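Local coordinates for hypothetical protein (ST2072) (Sulfolobus tokodaii, PDB 1VE0) that is of unknown function but binds zinc, belongs to the UPF0047 (YjbQ) family and assembles from three copies of the chain, at residues I3-F8 and L128-G133; I36-V41 and S96-I101; T44-I49 and I114-F119. All blocks are in the same frame, centred on the assembly; numbering follows the deposited sequence.

Contact 1: I3-F8 and L128-G133; sequences IISKEF and LVKSMG
Ile4 and Ser131 face each other as an antiparallel hydrogen-bonded pair, and Lys6 with Val129 repeats the pattern two residues on. Each pair closes a two-bond ring. Ile4 N gives to Ser131 O at 2.8 Å, and Val129 N reaches Lys6 O at 2.8 Å with an N-H...O angle of 169°. Ser5 with Lys130 lies between these rings, and Ile3 with Met132 and Glu7 with Leu128 flank them; all three are non-hydrogen-bonded pairs whose side chains share one face of the sheet.

Lys130 is the side chain to follow. Its CB leaves on the face of Ser5, and CG stands anti to the backbone N (chi1 -173°) before an unusual bend at chi2 of 116° turns the chain. CG comes near Ile4 O, CD then lies 3.5 Å from Ser5 OG, and CE is close to both that hydroxyl and Ile3 CG2, the latter at 4.1 Å. The tip, NZ, makes a weak hydrogen bond to Ser5 OG; its stronger partner is Ile101 O of the second subunit. The ammonium thus ends between its own sheet and a neighbouring copy, with CD and CE close to the serine hydroxyl.

Beside it, Ile3 and selenomethionine Met132 run side by side, CG1 of Ile3 resting 3.9 Å from CG of Met132. Farther along, Glu7 CG packs at 3.8 Å against Leu128 CD1. On the reverse face Val129 CG2 meets the edge of the Phe8 ring, 3.7 Å from CE2.

Strand 2-11 is the outermost strand of the five-stranded sheet within this chain, and strand 124-133 bonds on its other flank to strand 35-41. Helix 22-28 covers the Phe8 and Val129 face, while the Lys130 and Met132 face turns to the other subunits.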
loop_
_atom_site.group_PDB
_atom_site.type_symbol
_atom_site.label_atom_id
_atom_site.label_comp_id
_atom_site.label_asym_id
_atom_site.label_seq_id
_atom_site.Cartn_x
_atom_site.Cartn_y
_atom_site.Cartn_z
ATOM N N ILE A 3 10.356 -19.845 -5.117
ATOM C CA ILE A 3 9.948 -18.582 -5.740
ATOM C C ILE A 3 9.275 -18.810 -7.084
ATOM O O ILE A 3 9.886 -19.352 -8.003
ATOM C CB ILE A 3 11.152 -17.661 -5.990
ATOM C CG1 ILE A 3 11.878 -17.388 -4.674
ATOM C CG2 ILE A 3 10.679 -16.357 -6.644
ATOM C CD1 ILE A 3 13.181 -16.638 -4.837
ATOM N N ILE A 4 8.019 -18.401 -7.197
ATOM C CA ILE A 4 7.293 -18.550 -8.443
ATOM C C ILE A 4 7.065 -17.160 -9.020
ATOM O O ILE A 4 6.702 -16.226 -8.296
ATOM C CB ILE A 4 5.914 -19.235 -8.240
ATOM C CG1 ILE A 4 6.091 -20.651 -7.689
ATOM C CG2 ILE A 4 5.169 -19.287 -9.557
ATOM C CD1 ILE A 4 6.889 -21.566 -8.579
ATOM N N SER A 5 7.292 -17.027 -10.319
ATOM C CA SER A 5 7.105 -15.753 -10.995
ATOM C C SER A 5 6.293 -16.021 -12.242
ATOM O O SER A 5 6.756 -16.719 -13.149
ATOM C CB SER A 5 8.453 -15.148 -11.390
ATOM O OG SER A 5 9.300 -15.019 -10.266
ATOM N N LYS A 6 5.079 -15.485 -12.288
ATOM C CA LYS A 6 4.220 -15.690 -13.445
ATOM C C LYS A 6 3.447 -14.436 -13.797
ATOM O O LYS A 6 2.917 -13.749 -12.910
ATOM C CB LYS A 6 3.249 -16.849 -13.193
ATOM C CG LYS A 6 3.943 -18.188 -13.026
ATOM C CD LYS A 6 3.065 -19.352 -13.489
ATOM C CE LYS A 6 1.984 -19.709 -12.476
ATOM N NZ LYS A 6 2.498 -20.475 -11.291
ATOM N N GLU A 7 3.379 -14.145 -15.095
ATOM C CA GLU A 7 2.680 -12.967 -15.589
ATOM C C GLU A 7 1.494 -13.337 -16.468
ATOM O O GLU A 7 1.496 -14.384 -17.109
ATOM C CB GLU A 7 3.632 -12.093 -16.412
ATOM C CG GLU A 7 4.815 -11.521 -15.641
ATOM C CD GLU A 7 5.671 -10.589 -16.490
ATOM O OE1 GLU A 7 6.533 -9.884 -15.921
ATOM O OE2 GLU A 7 5.488 -10.560 -17.727
ATOM N N PHE A 8 0.476 -12.484 -16.477
ATOM C CA PHE A 8 -0.683 -12.680 -17.337
ATOM C C PHE A 8 -1.148 -11.285 -17.740
ATOM O O PHE A 8 -0.791 -10.304 -17.085
ATOM C CB PHE A 8 -1.793 -13.468 -16.627
ATOM C CG PHE A 8 -2.361 -12.792 -15.402
ATOM C CD1 PHE A 8 -3.349 -11.816 -15.523
ATOM C CD2 PHE A 8 -1.935 -13.166 -14.125
ATOM C CE1 PHE A 8 -3.915 -11.220 -14.392
ATOM C CE2 PHE A 8 -2.494 -12.576 -12.979
ATOM C CZ PHE A 8 -3.487 -11.602 -13.114
ATOM N N LEU A 128 2.089 -9.116 -12.793
ATOM C CA LEU A 128 3.087 -10.084 -12.349
ATOM C C LEU A 128 2.688 -10.623 -10.970
ATOM O O LEU A 128 2.381 -9.844 -10.052
ATOM C CB LEU A 128 4.472 -9.430 -12.246
ATOM C CG LEU A 128 5.515 -10.165 -11.397
ATOM C CD1 LEU A 128 5.927 -11.489 -12.055
ATOM C CD2 LEU A 128 6.726 -9.258 -11.209
ATOM N N VAL A 129 2.654 -11.944 -10.832
ATOM C CA VAL A 129 2.356 -12.556 -9.546
ATOM C C VAL A 129 3.648 -13.255 -9.135
ATOM O O VAL A 129 4.073 -14.250 -9.737
ATOM C CB VAL A 129 1.208 -13.585 -9.620
ATOM C CG1 VAL A 129 0.935 -14.138 -8.212
ATOM C CG2 VAL A 129 -0.063 -12.922 -10.185
ATOM N N LYS A 130 4.287 -12.701 -8.120
ATOM C CA LYS A 130 5.543 -13.223 -7.620
ATOM C C LYS A 130 5.232 -13.821 -6.263
ATOM O O LYS A 130 4.956 -13.090 -5.307
ATOM C CB LYS A 130 6.545 -12.072 -7.485
ATOM C CG LYS A 130 7.950 -12.488 -7.120
ATOM C CD LYS A 130 8.904 -12.142 -8.227
ATOM C CE LYS A 130 10.334 -12.408 -7.829
ATOM N NZ LYS A 130 11.204 -12.387 -9.023
ATOM N N SER A 131 5.265 -15.147 -6.182
ATOM C CA SER A 131 4.956 -15.829 -4.934
ATOM C C SER A 131 6.173 -16.457 -4.284
ATOM O O SER A 131 7.075 -16.961 -4.961
ATOM C CB SER A 131 3.896 -16.905 -5.177
ATOM O OG SER A 131 2.784 -16.359 -5.851
HETATM N N MSE A 132 6.183 -16.429 -2.960
HETATM C CA MSE A 132 7.276 -16.997 -2.189
HETATM C C MSE A 132 6.715 -17.763 -0.999
HETATM O O MSE A 132 5.724 -17.360 -0.397
HETATM C CB MSE A 132 8.237 -15.893 -1.704
HETATM C CG MSE A 132 9.102 -15.291 -2.814
HETATM SE SE MSE A 132 10.478 -14.024 -2.203
HETATM C CE MSE A 132 10.774 -14.732 -0.433
ATOM N N GLY A 133 7.357 -18.879 -0.672
ATOM C CA GLY A 133 6.913 -19.683 0.453
ATOM C C GLY A 133 7.391 -21.095 0.232
ATOM O O GLY A 133 8.419 -21.298 -0.415
#

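Contact 2: I36-V41 and S96-I101; sequences IAHVIV and SRVVPI
Ile101 CD1 curls back over Ala37, and the small methyl leaves room for it: Ala37 CB lies 3.8 Å from that CD1. Ile101 CG1 stands anti to its carbonyl carbon (chi1 -59°), which brings that branch, CG1 and CD1 together, against Ala37 CB. Farther along this face the valines are set wider, Val39 CG2 touching Val99 CG2 at 4.4 Å.

The opposite face has bulkier relief. Ile36 spreads its two branches, CD1 lying 3.9 Å from Pro100 CA and CG2 leaning on Val98 CB. The same CG2 sits 3.5 Å above one face of the His38 ring, near its rim. Val98 runs alongside His38 and brings CG1 within 3.5 Å of ND1, a buried nitrogen with no polar partner in the model. At the far end Ile40 CG1 rests on Ser96 CB at 3.7 Å.

Four backbone bonds pair the strands beneath this relief, two between Ala37 and Val99 and two between Val39 and Arg97; Val39 N to Arg97 O is 2.9 Å. Arg97 folds its end away, NH1 bonding to Ser96 O and Ile93 O, NH2 to Ala91 O of the third subunit.

This is an antiparallel pairing in the interior of a twisted sheet: the Val39 and Val99 face packs on strands 46-51 and 113-118 of the second sheet, so that the two sheets lie face to face, and the Ile36, His38 and Val98 face packs on neighbouring subunits.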
loop_
_atom_site.group_PDB
_atom_site.type_symbol
_atom_site.label_atom_id
_atom_site.label_comp_id
_atom_site.label_asym_id
_atom_site.label_seq_id
_atom_site.Cartn_x
_atom_site.Cartn_y
_atom_site.Cartn_z
ATOM N N ILE A 36 3.318 -16.203 0.469
ATOM C CA ILE A 36 2.783 -14.896 0.101
ATOM C C ILE A 36 2.830 -14.664 -1.407
ATOM O O ILE A 36 3.812 -14.981 -2.067
ATOM C CB ILE A 36 3.594 -13.760 0.796
ATOM C CG1 ILE A 36 3.366 -13.798 2.312
ATOM C CG2 ILE A 36 3.196 -12.403 0.235
ATOM C CD1 ILE A 36 1.930 -13.507 2.719
ATOM N N ALA A 37 1.739 -14.132 -1.934
ATOM C CA ALA A 37 1.643 -13.796 -3.341
ATOM C C ALA A 37 1.703 -12.280 -3.420
ATOM O O ALA A 37 0.928 -11.585 -2.753
ATOM C CB ALA A 37 0.315 -14.287 -3.913
ATOM N N HIS A 38 2.646 -11.766 -4.193
ATOM C CA HIS A 38 2.742 -10.327 -4.390
ATOM C C HIS A 38 2.148 -10.092 -5.770
ATOM O O HIS A 38 2.713 -10.540 -6.763
ATOM C CB HIS A 38 4.201 -9.878 -4.383
ATOM C CG HIS A 38 4.870 -10.034 -3.057
ATOM N ND1 HIS A 38 4.814 -9.064 -2.080
ATOM C CD2 HIS A 38 5.584 -11.059 -2.532
ATOM C CE1 HIS A 38 5.465 -9.484 -1.009
ATOM N NE2 HIS A 38 5.942 -10.691 -1.259
ATOM N N VAL A 39 1.005 -9.418 -5.827
ATOM C CA VAL A 39 0.334 -9.128 -7.097
ATOM C C VAL A 39 0.838 -7.744 -7.471
ATOM O O VAL A 39 0.511 -6.744 -6.813
ATOM C CB VAL A 39 -1.189 -9.129 -6.925
ATOM C CG1 VAL A 39 -1.884 -8.838 -8.256
ATOM C CG2 VAL A 39 -1.627 -10.497 -6.389
ATOM N N ILE A 40 1.641 -7.709 -8.527
ATOM C CA ILE A 40 2.314 -6.488 -8.963
ATOM C C ILE A 40 2.098 -6.070 -10.407
ATOM O O ILE A 40 2.037 -6.913 -11.293
ATOM C CB ILE A 40 3.855 -6.683 -8.782
ATOM C CG1 ILE A 40 4.174 -6.954 -7.315
ATOM C CG2 ILE A 40 4.642 -5.474 -9.325
ATOM C CD1 ILE A 40 5.418 -7.797 -7.135
ATOM N N VAL A 41 1.965 -4.771 -10.655
ATOM C CA VAL A 41 1.913 -4.334 -12.048
ATOM C C VAL A 41 3.154 -3.473 -12.203
ATOM O O VAL A 41 3.509 -2.718 -11.296
ATOM C CB VAL A 41 0.658 -3.502 -12.421
ATOM C CG1 VAL A 41 -0.561 -4.417 -12.478
ATOM C CG2 VAL A 41 0.463 -2.325 -11.438
ATOM N N SER A 96 0.886 -2.611 -6.055
ATOM C CA SER A 96 0.890 -3.992 -5.614
ATOM C C SER A 96 0.057 -4.190 -4.361
ATOM O O SER A 96 -0.271 -3.235 -3.656
ATOM C CB SER A 96 2.321 -4.475 -5.325
ATOM O OG SER A 96 2.862 -3.823 -4.178
ATOM N N ARG A 97 -0.277 -5.450 -4.111
ATOM C CA ARG A 97 -1.031 -5.870 -2.937
ATOM C C ARG A 97 -0.543 -7.284 -2.618
ATOM O O ARG A 97 -0.121 -8.011 -3.520
ATOM C CB ARG A 97 -2.541 -5.901 -3.229
ATOM C CG ARG A 97 -3.203 -4.528 -3.242
ATOM C CD ARG A 97 -3.176 -3.917 -1.849
ATOM N NE ARG A 97 -3.915 -2.657 -1.787
ATOM C CZ ARG A 97 -3.433 -1.482 -2.182
ATOM N NH1 ARG A 97 -2.201 -1.396 -2.684
ATOM N NH2 ARG A 97 -4.169 -0.382 -2.038
ATOM N N VAL A 98 -0.582 -7.668 -1.347
ATOM C CA VAL A 98 -0.164 -9.009 -0.976
ATOM C C VAL A 98 -1.384 -9.850 -0.638
ATOM O O VAL A 98 -2.378 -9.344 -0.116
ATOM C CB VAL A 98 0.786 -9.002 0.238
ATOM C CG1 VAL A 98 2.056 -8.246 -0.103
ATOM C CG2 VAL A 98 0.112 -8.361 1.417
ATOM N N VAL A 99 -1.320 -11.133 -0.971
ATOM C CA VAL A 99 -2.411 -12.043 -0.662
ATOM C C VAL A 99 -1.739 -13.279 -0.090
ATOM O O VAL A 99 -0.800 -13.813 -0.672
ATOM C CB VAL A 99 -3.241 -12.422 -1.917
ATOM C CG1 VAL A 99 -4.410 -13.314 -1.516
ATOM C CG2 VAL A 99 -3.774 -11.170 -2.585
ATOM N N PRO A 100 -2.167 -13.711 1.102
ATOM C CA PRO A 100 -1.516 -14.901 1.649
ATOM C C PRO A 100 -1.987 -16.136 0.896
ATOM O O PRO A 100 -3.073 -16.142 0.322
ATOM C CB PRO A 100 -1.956 -14.907 3.111
ATOM C CG PRO A 100 -3.330 -14.239 3.052
ATOM C CD PRO A 100 -3.130 -13.118 2.048
ATOM N N ILE A 101 -1.147 -17.164 0.897
ATOM C CA ILE A 101 -1.450 -18.424 0.249
ATOM C C ILE A 101 -1.431 -19.477 1.354
ATOM O O ILE A 101 -0.508 -19.503 2.165
ATOM C CB ILE A 101 -0.367 -18.804 -0.791
ATOM C CG1 ILE A 101 -0.256 -17.716 -1.860
ATOM C CG2 ILE A 101 -0.721 -20.147 -1.432
ATOM C CD1 ILE A 101 0.883 -17.942 -2.845
#

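Contact 3: T44-I49 and I114-F119; sequences TTCAII and IILLEF. With SO4 (sulfate ion), chain B.
Ala47 with Leu117 and Ile49 with Ile115 are antiparallel hydrogen-bonded pairs, and their four backbone bonds tie the two strands. Leu117 N to Ala47 O, at 2.8 Å, is nearly straight with an N-H...O angle of 176°. Ile49 N and Ile115 O meet at 3.1 Å.

Apolar contacts fill both faces. Ile49 takes a chi1 of 64°, which sets CG1 between its backbone N and carbonyl carbon; from there CG1 packs at 3.7 Å on Ile115 CB, and the side chain crosses Leu117 at about a right angle, with CG2 and CD1 both against Leu117 CD1. The Phe119 ring comes in beside them, CE1 being 4.2 Å from Ala47 CB, while Thr45 O lies at the ring edge. On the other face Leu116 CD1 fits between Ile48 CD1 and Cys46 SG, 3.8 Å from the sulfur. Helices 55-68 and 84-93 pack on the Ile49 face; strand 35-41 packs on Ile48.

Polar groups gather at the Thr45 end. Glu118 bends at chi2 and turns its carboxylate to Arg125, with a salt bridge from OE2, and to Asp120 N, which bonds OE1. Arg125 also bonds Thr45 OG1. A sulfate, probably from the crystallisation liquor, is gripped here: its O2 accepts from Thr44 N at 2.9 Å, from Thr45 N, and from Thr45 OG1 at 2.9 Å, and Arg123, Arg125 and His43 bond it too.

Thr45 packs on Asn83 and His87, two residues of the zinc site, with its side chain about 5 Å from a bound zinc. Backbone N-H groups, a hydroxyl and two arginines converging beside the metal suggest a pocket suited to an anion, such as a phosphate-like group, though no natural ligand is established.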
loop_
_atom_site.group_PDB
_atom_site.type_symbol
_atom_site.label_atom_id
_atom_site.label_comp_id
_atom_site.label_asym_id
_atom_site.label_seq_id
_atom_site.Cartn_x
_atom_site.Cartn_y
_atom_site.Cartn_z
ATOM N N THR A 44 2.568 2.368 -14.314
ATOM C CA THR A 44 2.501 3.529 -13.442
ATOM C C THR A 44 1.140 4.201 -13.490
ATOM O O THR A 44 0.905 5.159 -12.765
ATOM C CB THR A 44 3.558 4.597 -13.820
ATOM O OG1 THR A 44 3.300 5.065 -15.147
ATOM C CG2 THR A 44 4.962 4.026 -13.756
ATOM N N THR A 45 0.242 3.726 -14.348
ATOM C CA THR A 45 -1.068 4.368 -14.441
ATOM C C THR A 45 -2.261 3.483 -14.160
ATOM O O THR A 45 -3.390 3.814 -14.521
ATOM C CB THR A 45 -1.275 5.042 -15.807
ATOM O OG1 THR A 45 -0.962 4.109 -16.843
ATOM C CG2 THR A 45 -0.395 6.288 -15.924
ATOM N N CYS A 46 -2.012 2.340 -13.545
ATOM C CA CYS A 46 -3.108 1.467 -13.132
ATOM C C CYS A 46 -2.650 0.957 -11.762
ATOM O O CYS A 46 -1.460 1.039 -11.447
ATOM C CB CYS A 46 -3.365 0.337 -14.159
ATOM S SG CYS A 46 -2.065 -0.870 -14.433
ATOM N N ALA A 47 -3.579 0.496 -10.930
ATOM C CA ALA A 47 -3.222 0.018 -9.603
ATOM C C ALA A 47 -3.935 -1.274 -9.229
ATOM O O ALA A 47 -4.840 -1.725 -9.942
ATOM C CB ALA A 47 -3.530 1.093 -8.576
ATOM N N ILE A 48 -3.513 -1.863 -8.109
ATOM C CA ILE A 48 -4.083 -3.117 -7.610
ATOM C C ILE A 48 -4.656 -2.876 -6.217
ATOM O O ILE A 48 -4.027 -2.220 -5.389
ATOM C CB ILE A 48 -2.994 -4.247 -7.482
ATOM C CG1 ILE A 48 -2.422 -4.621 -8.860
ATOM C CG2 ILE A 48 -3.587 -5.484 -6.805
ATOM C CD1 ILE A 48 -3.425 -5.255 -9.831
ATOM N N ILE A 49 -5.862 -3.378 -5.972
ATOM C CA ILE A 49 -6.496 -3.259 -4.665
ATOM C C ILE A 49 -7.098 -4.620 -4.379
ATOM O O ILE A 49 -7.285 -5.408 -5.310
ATOM C CB ILE A 49 -7.687 -2.245 -4.624
ATOM C CG1 ILE A 49 -8.831 -2.732 -5.531
ATOM C CG2 ILE A 49 -7.234 -0.850 -5.038
ATOM C CD1 ILE A 49 -10.078 -1.865 -5.465
ATOM N N ILE A 114 -9.289 -9.808 -5.955
ATOM C CA ILE A 114 -8.114 -9.064 -6.377
ATOM C C ILE A 114 -8.613 -8.257 -7.566
ATOM O O ILE A 114 -9.107 -8.815 -8.535
ATOM C CB ILE A 114 -6.997 -10.026 -6.778
ATOM C CG1 ILE A 114 -6.668 -10.924 -5.572
ATOM C CG2 ILE A 114 -5.751 -9.230 -7.228
ATOM C CD1 ILE A 114 -5.659 -12.014 -5.859
ATOM N N ILE A 115 -8.498 -6.941 -7.477
ATOM C CA ILE A 115 -9.002 -6.076 -8.535
ATOM C C ILE A 115 -7.973 -5.164 -9.186
ATOM O O ILE A 115 -7.174 -4.528 -8.494
ATOM C CB ILE A 115 -10.137 -5.189 -7.963
ATOM C CG1 ILE A 115 -11.280 -6.080 -7.462
ATOM C CG2 ILE A 115 -10.613 -4.195 -9.014
ATOM C CD1 ILE A 115 -12.213 -5.395 -6.493
ATOM N N LEU A 116 -7.987 -5.097 -10.520
ATOM C CA LEU A 116 -7.084 -4.176 -11.219
ATOM C C LEU A 116 -7.897 -2.915 -11.531
ATOM O O LEU A 116 -8.984 -3.005 -12.083
ATOM C CB LEU A 116 -6.558 -4.784 -12.527
ATOM C CG LEU A 116 -5.910 -3.799 -13.521
ATOM C CD1 LEU A 116 -4.656 -3.188 -12.929
ATOM C CD2 LEU A 116 -5.568 -4.530 -14.802
ATOM N N LEU A 117 -7.377 -1.747 -11.156
ATOM C CA LEU A 117 -8.058 -0.480 -11.413
ATOM C C LEU A 117 -7.264 0.237 -12.496
ATOM O O LEU A 117 -6.057 0.443 -12.363
ATOM C CB LEU A 117 -8.141 0.388 -10.140
ATOM C CG LEU A 117 -9.027 -0.116 -8.978
ATOM C CD1 LEU A 117 -9.013 0.929 -7.847
ATOM C CD2 LEU A 117 -10.475 -0.338 -9.457
ATOM N N GLU A 118 -7.956 0.592 -13.571
ATOM C CA GLU A 118 -7.369 1.251 -14.736
ATOM C C GLU A 118 -7.808 2.710 -14.766
ATOM O O GLU A 118 -8.988 3.010 -14.597
ATOM C CB GLU A 118 -7.851 0.512 -15.994
ATOM C CG GLU A 118 -7.552 1.167 -17.336
ATOM C CD GLU A 118 -6.081 1.214 -17.660
ATOM O OE1 GLU A 118 -5.394 2.115 -17.128
ATOM O OE2 GLU A 118 -5.610 0.345 -18.438
ATOM N N PHE A 119 -6.856 3.615 -14.977
ATOM C CA PHE A 119 -7.154 5.038 -15.027
ATOM C C PHE A 119 -6.657 5.672 -16.319
ATOM O O PHE A 119 -6.839 6.864 -16.521
ATOM C CB PHE A 119 -6.513 5.762 -13.835
ATOM C CG PHE A 119 -6.814 5.118 -12.508
ATOM C CD1 PHE A 119 -5.835 4.392 -11.837
ATOM C CD2 PHE A 119 -8.084 5.202 -11.953
ATOM C CE1 PHE A 119 -6.120 3.757 -10.632
ATOM C CE2 PHE A 119 -8.381 4.567 -10.746
ATOM C CZ PHE A 119 -7.397 3.846 -10.090
HETATM S S SO4 B . 2.529 2.661 -17.799
HETATM O O1 SO4 B . 2.867 1.420 -18.530
HETATM O O2 SO4 B . 1.366 2.426 -16.939
HETATM O O3 SO4 B . 2.204 3.710 -18.780
HETATM O O4 SO4 B . 3.672 3.073 -16.959
#

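Contacts 1 and 2 belong to one antiparallel sheet, their centres 9 Å apart: strands 124-133 and 35-41 are neighbours in it, joined by backbone bonds such as Leu128 N to Ile40 O. Contact 3 lies in the separate three-stranded sheet, 13 Å from contact 2 and 18 Å from contact 1 between centres. Arg97 and Val99 of contact 2 pack on Ile48, Ile49 and Ile114 of contact 3, so the sheets meet there. Along the chain, contact 1 joins the two ends and encloses the others, whereas the segments of contacts 2 and 3 alternate. The larger sheet carries much of the subunit packing around contacts 1 and 2, while contact 3 comes up to the zinc site at Thr45.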